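Local coordinates for protein (congerin I) (Conger myriaster, PDB 1C1L), which binds beta-galactosides such as lactose as a homodimeric galectin of the conger eel, its physiological role being still unknown, at residues V60-L65 / E72-S77; L92-N97 / F111-S116; N79-A84 / I101-G106. One frame throughout, in Å; residues are numbered along the deposited sequence.

Contact 1: V60-L65 / E72-S77; sequences VMNSTL and ETEQRS. With GAL (beta-D-galactopyranose), chain B; BGC (beta-D-glucopyranose), chain C.
Strands 60-64 and 75-77 run antiparallel, 4.8 Å apart at their closest, with Met61 and Gln75 as the hydrogen-bonded pair and Val60 and Arg76 as the non-hydrogen-bonded one. They form the edge hairpin of the carbohydrate-binding sheet in the galectin beta-sandwich, and lactose lies over the face that carries Val60 and Arg76. Between Gln75 and Glu72 the regular ladder is interrupted, and the amide of Asn62 bridges the gap. With CG anti to the backbone N (chi1 -152°), this amide reaches across to the 72-77 segment, where Asn62 ND2 donates to Glu72 O at 2.9 Å, well above that carbonyl's plane. Asn62 ND2 also gives galactose O6 a nearly straight bond of 2.9 Å, while OD1 accepts from Ser63 N and from Arg114, which steadies the amide. Glu72 N donates to Ser63 O at 3.3 Å and, weakly, to Asn62 OD1, and the Glu72 carboxylate is held by Tyr115 and, through a water, by Leu65 N. Glu74, extended beyond CG, uses OE2 for both sugars, accepting from galactose O6 at 2.8 Å and from glucose O3 at 2.6 Å. Its OE1 lies near the guanidinium plane of Arg76 and is gripped side-on by NE and NH2, which approach it from one face of the carboxylate; NH1 of Arg76 pairs with Asp55. The two methyls of Val60 underlie this charged pair: CG1 rests against Glu74 CD, and CG2 sits over the centre of the guanidinium face, 3.8 Å from Arg76 CZ.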
# COMPACT_ATOMS: atom_id res chain seq x y z
N VAL A 60 -2.20 22.78 -6.84
CA VAL A 60 -3.62 22.98 -7.02
C VAL A 60 -4.31 21.85 -6.27
O VAL A 60 -4.01 20.67 -6.48
CB VAL A 60 -4.00 22.91 -8.52
CG1 VAL A 60 -5.51 23.02 -8.68
CG2 VAL A 60 -3.33 24.05 -9.28
N MET A 61 -5.26 22.20 -5.43
CA MET A 61 -6.06 21.25 -4.68
C MET A 61 -7.52 21.43 -5.07
O MET A 61 -8.01 22.56 -5.23
CB MET A 61 -5.92 21.50 -3.19
CG MET A 61 -4.51 21.20 -2.71
SD MET A 61 -4.32 21.61 -0.96
CE MET A 61 -3.93 23.32 -1.14
N ASN A 62 -8.21 20.31 -5.24
CA ASN A 62 -9.61 20.35 -5.59
C ASN A 62 -10.24 19.01 -5.26
O ASN A 62 -9.54 18.11 -4.74
CB ASN A 62 -9.72 20.64 -7.08
CG ASN A 62 -11.02 21.35 -7.44
OD1 ASN A 62 -11.97 21.43 -6.67
ND2 ASN A 62 -11.12 21.87 -8.66
N SER A 63 -11.52 18.86 -5.56
CA SER A 63 -12.28 17.64 -5.41
C SER A 63 -13.24 17.57 -6.60
O SER A 63 -13.40 18.53 -7.38
CB SER A 63 -13.04 17.71 -4.09
OG SER A 63 -14.00 18.76 -4.08
N THR A 64 -13.88 16.41 -6.77
CA THR A 64 -14.86 16.22 -7.81
C THR A 64 -15.76 15.05 -7.42
O THR A 64 -15.31 14.06 -6.83
CB THR A 64 -14.20 15.92 -9.19
OG1 THR A 64 -15.30 15.80 -10.08
CG2 THR A 64 -13.27 14.71 -9.23
N LEU A 65 -17.02 15.20 -7.74
CA LEU A 65 -17.99 14.13 -7.60
C LEU A 65 -18.30 13.54 -8.97
O LEU A 65 -19.03 12.56 -9.08
CB LEU A 65 -19.26 14.68 -6.96
CG LEU A 65 -19.19 15.05 -5.48
CD1 LEU A 65 -20.50 15.69 -5.04
CD2 LEU A 65 -18.88 13.80 -4.66
N GLU A 72 -14.31 21.35 -8.75
CA GLU A 72 -14.96 22.43 -8.05
C GLU A 72 -14.02 23.62 -7.83
O GLU A 72 -13.20 23.91 -8.70
CB GLU A 72 -15.50 21.85 -6.75
CG GLU A 72 -16.47 20.68 -6.94
CD GLU A 72 -17.23 20.27 -5.70
OE1 GLU A 72 -17.27 21.03 -4.74
OE2 GLU A 72 -17.80 19.19 -5.69
N THR A 73 -14.11 24.35 -6.71
CA THR A 73 -13.21 25.46 -6.44
C THR A 73 -11.79 25.02 -6.10
O THR A 73 -11.53 24.30 -5.15
CB THR A 73 -13.79 26.29 -5.26
OG1 THR A 73 -15.10 26.67 -5.68
CG2 THR A 73 -12.95 27.53 -4.91
N GLU A 74 -10.85 25.46 -6.92
CA GLU A 74 -9.44 25.22 -6.66
C GLU A 74 -8.93 26.07 -5.52
O GLU A 74 -9.37 27.20 -5.29
CB GLU A 74 -8.60 25.56 -7.87
CG GLU A 74 -8.97 24.72 -9.06
CD GLU A 74 -8.09 24.96 -10.29
OE1 GLU A 74 -7.46 26.00 -10.40
OE2 GLU A 74 -8.06 24.08 -11.14
N GLN A 75 -8.06 25.46 -4.72
CA GLN A 75 -7.25 26.17 -3.75
C GLN A 75 -5.83 25.92 -4.25
O GLN A 75 -5.44 24.82 -4.64
CB GLN A 75 -7.46 25.61 -2.35
CG GLN A 75 -8.88 25.97 -1.89
CD GLN A 75 -9.05 25.90 -0.38
OE1 GLN A 75 -8.07 25.91 0.35
NE2 GLN A 75 -10.26 25.89 0.15
N ARG A 76 -5.08 27.00 -4.38
CA ARG A 76 -3.73 26.99 -4.94
C ARG A 76 -2.71 27.45 -3.93
O ARG A 76 -3.03 28.23 -3.01
CB ARG A 76 -3.64 27.92 -6.13
CG ARG A 76 -4.46 27.36 -7.28
CD ARG A 76 -4.64 28.37 -8.38
NE ARG A 76 -5.20 27.69 -9.53
CZ ARG A 76 -4.46 27.47 -10.61
NH1 ARG A 76 -3.20 27.89 -10.64
NH2 ARG A 76 -4.95 26.79 -11.65
N SER A 77 -1.49 27.00 -4.12
CA SER A 77 -0.38 27.44 -3.31
C SER A 77 0.82 27.52 -4.23
O SER A 77 0.96 26.69 -5.13
CB SER A 77 -0.08 26.44 -2.19
OG SER A 77 1.06 26.85 -1.42
C1 GAL B . -7.95 21.04 -14.27
C2 GAL B . -7.14 19.85 -14.79
C3 GAL B . -7.48 18.58 -14.01
C4 GAL B . -7.35 18.83 -12.49
C5 GAL B . -8.14 20.07 -12.10
C6 GAL B . -7.98 20.41 -10.63
O2 GAL B . -7.44 19.66 -16.17
O3 GAL B . -6.59 17.55 -14.41
O4 GAL B . -5.98 18.99 -12.17
O5 GAL B . -7.72 21.22 -12.88
O6 GAL B . -8.76 21.53 -10.30
C2 BGC C . -8.15 25.86 -14.18
C3 BGC C . -7.35 24.57 -14.39
C4 BGC C . -8.30 23.40 -14.59
C5 BGC C . -9.25 23.72 -15.75
C6 BGC C . -10.25 22.61 -16.00
C1 BGC C . -9.14 26.07 -15.33
O1 BGC C . -9.94 27.15 -15.06
O2 BGC C . -7.25 26.96 -14.14
O3 BGC C . -6.53 24.34 -13.25
O4 BGC C . -7.54 22.20 -14.89
O5 BGC C . -9.99 24.91 -15.44
O6 BGC C . -11.06 22.36 -14.87
O HOH W 1 -18.07 17.82 -8.07

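Contact 2: L92-N97 / F111-S116; sequences LSYDIN and FPNRYS
The loop that follows strand 87-94 meets the turn that follows strand 108-112, with the CA atoms of Asn97 and Asn113 5.1 Å apart and those of Ile96 and Ser116 5.3 Å apart. The two strands are not neighbours: strand 98-103 lies between them in one sheet of the galectin beta-sandwich, so the contact joins loops at an end of that sheet. Asn113 N donates to Asn97 O at 2.8 Å, and Asn113 is also the centre of an inverse gamma turn and the first residue of a type I turn ending at Ser116. The side chain of Asn113 carries the rest. Its CG stands anti to the backbone N (chi1 -179°), which sends the amide toward the 92-97 loop, and Asn113 ND2 donates to Asp95 O at 3.0 Å with the acceptor in the amide plane. ND2 has a second acceptor in Lys117 O. The amide also passes Tyr94, whose CD2 lies 3.8 Å from Asn113 ND2, ring and amide planes being 73° apart; the Tyr94 hydroxyl is bound to Phe12 O. Asp95 shapes the loop itself, OD1 accepting from Asn97 N in an Asx turn, while OD2 meets the hydroxyl of Tyr100. Farther out, Ile96 lays CD1 against the Ser116 backbone, 3.7 Å from Ser116 O. A water bridges the two loops, donating to Ile96 O and Asn113 O, both at 2.7 Å, and accepting from Ser116 OG. With buried Asn113 held by its main-chain NH and its amide together, three carbonyls, those of Asp95, Asn97 and Lys117, are satisfied by one residue, and the two loops are fixed chiefly by polar bonds to main-chain oxygens.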
# COMPACT_ATOMS: atom_id res chain seq x y z
N LEU A 92 -0.97 12.39 4.56
CA LEU A 92 -2.31 12.91 4.62
C LEU A 92 -3.01 12.35 5.85
O LEU A 92 -2.87 11.18 6.20
CB LEU A 92 -3.13 12.48 3.42
CG LEU A 92 -2.65 12.61 1.98
CD1 LEU A 92 -3.66 12.01 1.03
CD2 LEU A 92 -2.49 14.08 1.64
N SER A 93 -3.76 13.21 6.51
CA SER A 93 -4.66 12.80 7.56
C SER A 93 -5.87 13.71 7.43
O SER A 93 -5.85 14.69 6.66
CB SER A 93 -3.99 12.95 8.94
OG SER A 93 -3.49 14.26 9.24
N TYR A 94 -6.96 13.42 8.11
CA TYR A 94 -8.14 14.25 8.01
C TYR A 94 -9.06 14.04 9.20
O TYR A 94 -8.94 13.06 9.94
CB TYR A 94 -8.89 13.92 6.72
CG TYR A 94 -9.45 12.51 6.59
CD1 TYR A 94 -8.63 11.42 6.27
CD2 TYR A 94 -10.82 12.34 6.75
CE1 TYR A 94 -9.20 10.15 6.11
CE2 TYR A 94 -11.39 11.08 6.59
CZ TYR A 94 -10.57 10.00 6.27
OH TYR A 94 -11.18 8.79 6.05
N ASP A 95 -9.92 15.00 9.43
CA ASP A 95 -11.01 14.80 10.36
C ASP A 95 -12.27 15.13 9.56
O ASP A 95 -12.18 15.38 8.36
CB ASP A 95 -10.80 15.70 11.58
CG ASP A 95 -10.60 17.19 11.35
OD1 ASP A 95 -11.21 17.79 10.47
OD2 ASP A 95 -9.82 17.76 12.10
N ILE A 96 -13.44 15.27 10.19
CA ILE A 96 -14.70 15.50 9.47
C ILE A 96 -14.72 16.87 8.77
O ILE A 96 -15.45 17.05 7.80
CB ILE A 96 -15.88 15.32 10.51
CG1 ILE A 96 -17.26 15.31 9.84
CG2 ILE A 96 -15.89 16.47 11.49
CD1 ILE A 96 -17.63 13.98 9.17
N ASN A 97 -13.87 17.80 9.18
CA ASN A 97 -13.82 19.16 8.63
C ASN A 97 -12.73 19.44 7.61
O ASN A 97 -12.95 20.16 6.64
CB ASN A 97 -13.60 20.20 9.70
CG ASN A 97 -14.63 20.13 10.80
OD1 ASN A 97 -15.82 20.02 10.54
ND2 ASN A 97 -14.22 20.15 12.06
N PHE A 111 -7.13 21.53 3.54
CA PHE A 111 -8.12 21.61 2.48
C PHE A 111 -9.43 21.16 3.09
O PHE A 111 -9.39 20.27 3.95
CB PHE A 111 -7.71 20.67 1.33
CG PHE A 111 -8.63 20.75 0.11
CD1 PHE A 111 -8.57 21.86 -0.74
CD2 PHE A 111 -9.52 19.72 -0.15
CE1 PHE A 111 -9.42 21.92 -1.85
CE2 PHE A 111 -10.37 19.79 -1.26
CZ PHE A 111 -10.32 20.89 -2.10
N PRO A 112 -10.62 21.69 2.78
CA PRO A 112 -11.86 21.24 3.38
C PRO A 112 -12.19 19.80 3.04
O PRO A 112 -11.87 19.29 1.96
CB PRO A 112 -12.91 22.22 2.89
CG PRO A 112 -12.31 22.81 1.64
CD PRO A 112 -10.83 22.87 1.95
N ASN A 113 -12.83 19.14 3.99
CA ASN A 113 -13.37 17.81 3.75
C ASN A 113 -14.77 18.15 3.28
O ASN A 113 -15.76 18.20 4.03
CB ASN A 113 -13.40 17.00 5.05
CG ASN A 113 -13.93 15.58 4.90
OD1 ASN A 113 -14.58 15.22 3.91
ND2 ASN A 113 -13.69 14.69 5.85
N ARG A 114 -14.89 18.41 1.99
CA ARG A 114 -16.13 18.85 1.38
C ARG A 114 -17.32 17.92 1.50
O ARG A 114 -18.47 18.35 1.65
CB ARG A 114 -15.85 19.15 -0.09
CG ARG A 114 -14.98 20.39 -0.20
CD ARG A 114 -14.56 20.67 -1.63
NE ARG A 114 -13.96 21.99 -1.74
CZ ARG A 114 -13.35 22.42 -2.85
NH1 ARG A 114 -13.19 21.66 -3.94
NH2 ARG A 114 -12.84 23.65 -2.84
N TYR A 115 -17.07 16.62 1.50
CA TYR A 115 -18.13 15.63 1.50
C TYR A 115 -18.31 14.94 2.85
O TYR A 115 -19.00 13.92 2.92
CB TYR A 115 -17.84 14.62 0.37
CG TYR A 115 -17.50 15.30 -0.95
CD1 TYR A 115 -18.31 16.33 -1.45
CD2 TYR A 115 -16.33 14.94 -1.61
CE1 TYR A 115 -17.93 16.99 -2.62
CE2 TYR A 115 -15.95 15.59 -2.78
CZ TYR A 115 -16.76 16.62 -3.27
OH TYR A 115 -16.38 17.29 -4.40
N SER A 116 -17.72 15.46 3.93
CA SER A 116 -17.84 14.87 5.26
C SER A 116 -17.58 13.37 5.32
O SER A 116 -18.32 12.55 5.86
CB SER A 116 -19.24 15.20 5.81
OG SER A 116 -19.36 16.62 5.90
O HOH W 2 -17.21 18.46 6.31

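Contact 3: N79-A84 / I101-G106; sequences NFTLSA and IDILDG
Thr81 turns OG1 between its own backbone N and carbonyl carbon (chi1 58°), bringing the hydroxyl against Gly106 CA at 3.3 Å, while Ile103 swings CG2 anti to its N to face both Thr81 and Leu82. The contact sets the irregular segment 79-84, which leads from strand 75-77 to strand 87-94, against a type II turn from Ile103 to Gly106 at the end of strand 98-103; strand 75-77 belongs to one sheet of the galectin sandwich, strands 87-94 and 98-103 to the facing one. The turn is closed by Gly106 N bonding to Ile103 O at 2.9 Å. Thr81 comes down on its last residue, with CB and CG2 beside OG1 over Gly106 CA, and the lack of a side chain there lets the hydroxyl lie close. On the inner side Leu82 CD2 meets Ile103 CG2 at 4.0 Å, the two side chains crossing at a slant; both also touch His48, and Leu82 reaches Phe88. Pro107, just beyond the turn, packs on Thr81 and Asn79. A water links the polar groups of the two segments: it lies 2.9 Å from Thr81 OG1 and donates to Leu104 O at 2.8 Å, with a weak, longer bond to Thr81 O. The two segments therefore hold together by van der Waals packing of buried Leu82 and Ile103 inside and by a water-mediated link outside, rather than by direct polar bonds.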
# COMPACT_ATOMS: atom_id res chain seq x y z
N ASN A 79 3.83 27.63 -2.62
CA ASN A 79 4.89 27.28 -1.67
C ASN A 79 5.28 25.87 -2.12
O ASN A 79 4.87 24.86 -1.56
CB ASN A 79 4.32 27.31 -0.26
CG ASN A 79 5.45 27.27 0.76
OD1 ASN A 79 6.62 27.20 0.38
ND2 ASN A 79 5.18 27.36 2.05
N PHE A 80 6.01 25.84 -3.23
CA PHE A 80 6.30 24.59 -3.94
C PHE A 80 7.70 24.08 -3.64
O PHE A 80 8.67 24.80 -3.88
CB PHE A 80 6.12 24.89 -5.41
CG PHE A 80 6.04 23.70 -6.35
CD1 PHE A 80 7.20 23.08 -6.82
CD2 PHE A 80 4.79 23.28 -6.79
CE1 PHE A 80 7.09 22.05 -7.76
CE2 PHE A 80 4.69 22.25 -7.74
CZ PHE A 80 5.84 21.64 -8.23
N THR A 81 7.86 22.87 -3.12
CA THR A 81 9.17 22.40 -2.70
C THR A 81 9.67 21.12 -3.37
O THR A 81 10.78 20.66 -3.08
CB THR A 81 9.16 22.24 -1.14
OG1 THR A 81 8.12 21.32 -0.79
CG2 THR A 81 8.92 23.56 -0.41
N LEU A 82 8.86 20.50 -4.24
CA LEU A 82 9.31 19.28 -4.89
C LEU A 82 10.12 19.61 -6.14
O LEU A 82 10.00 20.70 -6.70
CB LEU A 82 8.11 18.38 -5.23
CG LEU A 82 7.16 17.95 -4.10
CD1 LEU A 82 6.17 16.92 -4.63
CD2 LEU A 82 7.94 17.33 -2.94
N SER A 83 10.89 18.64 -6.60
CA SER A 83 11.77 18.80 -7.73
C SER A 83 11.65 17.58 -8.63
O SER A 83 11.44 16.45 -8.20
CB SER A 83 13.21 18.92 -7.25
OG SER A 83 13.34 19.82 -6.16
N ALA A 84 11.81 17.84 -9.92
CA ALA A 84 11.80 16.82 -10.95
C ALA A 84 12.84 15.75 -10.62
O ALA A 84 13.91 16.11 -10.12
CB ALA A 84 12.19 17.41 -12.28
N ILE A 101 -2.35 18.11 4.98
CA ILE A 101 -1.37 17.64 4.01
C ILE A 101 0.01 18.04 4.49
O ILE A 101 0.33 19.23 4.63
CB ILE A 101 -1.68 18.25 2.63
CG1 ILE A 101 -3.10 17.86 2.19
CG2 ILE A 101 -0.66 17.76 1.60
CD1 ILE A 101 -3.84 18.93 1.36
N ASP A 102 0.83 17.07 4.79
CA ASP A 102 2.17 17.35 5.25
C ASP A 102 3.14 16.86 4.19
O ASP A 102 3.35 15.66 4.02
CB ASP A 102 2.36 16.63 6.59
CG ASP A 102 3.71 16.75 7.28
OD1 ASP A 102 4.74 16.88 6.64
OD2 ASP A 102 3.73 16.70 8.51
N ILE A 103 3.77 17.80 3.48
CA ILE A 103 4.75 17.43 2.48
C ILE A 103 6.11 17.36 3.16
O ILE A 103 6.51 18.26 3.91
CB ILE A 103 4.72 18.47 1.34
CG1 ILE A 103 3.34 18.45 0.71
CG2 ILE A 103 5.79 18.16 0.30
CD1 ILE A 103 3.08 19.66 -0.20
N LEU A 104 6.81 16.25 3.00
CA LEU A 104 8.10 16.07 3.63
C LEU A 104 9.07 17.11 3.09
O LEU A 104 9.23 17.23 1.87
CB LEU A 104 8.64 14.70 3.35
CG LEU A 104 9.99 14.37 3.96
CD1 LEU A 104 9.87 14.29 5.47
CD2 LEU A 104 10.47 13.07 3.34
N ASP A 105 9.71 17.79 4.03
CA ASP A 105 10.59 18.93 3.79
C ASP A 105 9.92 20.12 3.11
O ASP A 105 10.56 21.04 2.61
CB ASP A 105 11.81 18.49 2.95
CG ASP A 105 12.67 17.44 3.63
OD1 ASP A 105 12.93 17.56 4.83
OD2 ASP A 105 13.10 16.51 2.95
N GLY A 106 8.59 20.13 3.15
CA GLY A 106 7.81 21.15 2.52
C GLY A 106 6.76 21.68 3.46
O GLY A 106 6.88 21.55 4.68
O HOH W 3 9.90 19.12 -0.08

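From the N terminus, contact 1 comes first: it closes the short loop between strands 55-64 and 75-77 and is complete before the others begin. The chain then runs through 79-84, 92-97, 101-106 and 111-116, so contacts 3 and 2 cross rather than nest. Contact 3 closes the loop 85-100, which holds strand 87-94, and ties the linker from the sugar-binding sheet to the other sheet. Contact 2 closes 98-110, joining loops at one end of that same sheet. Between contacts 1 and 2, Arg114 and Tyr115 reach back to Thr73 and Glu72. In the sandwich interior Ile101 touches Met61, Leu92 and Phe111, bringing all three contacts together.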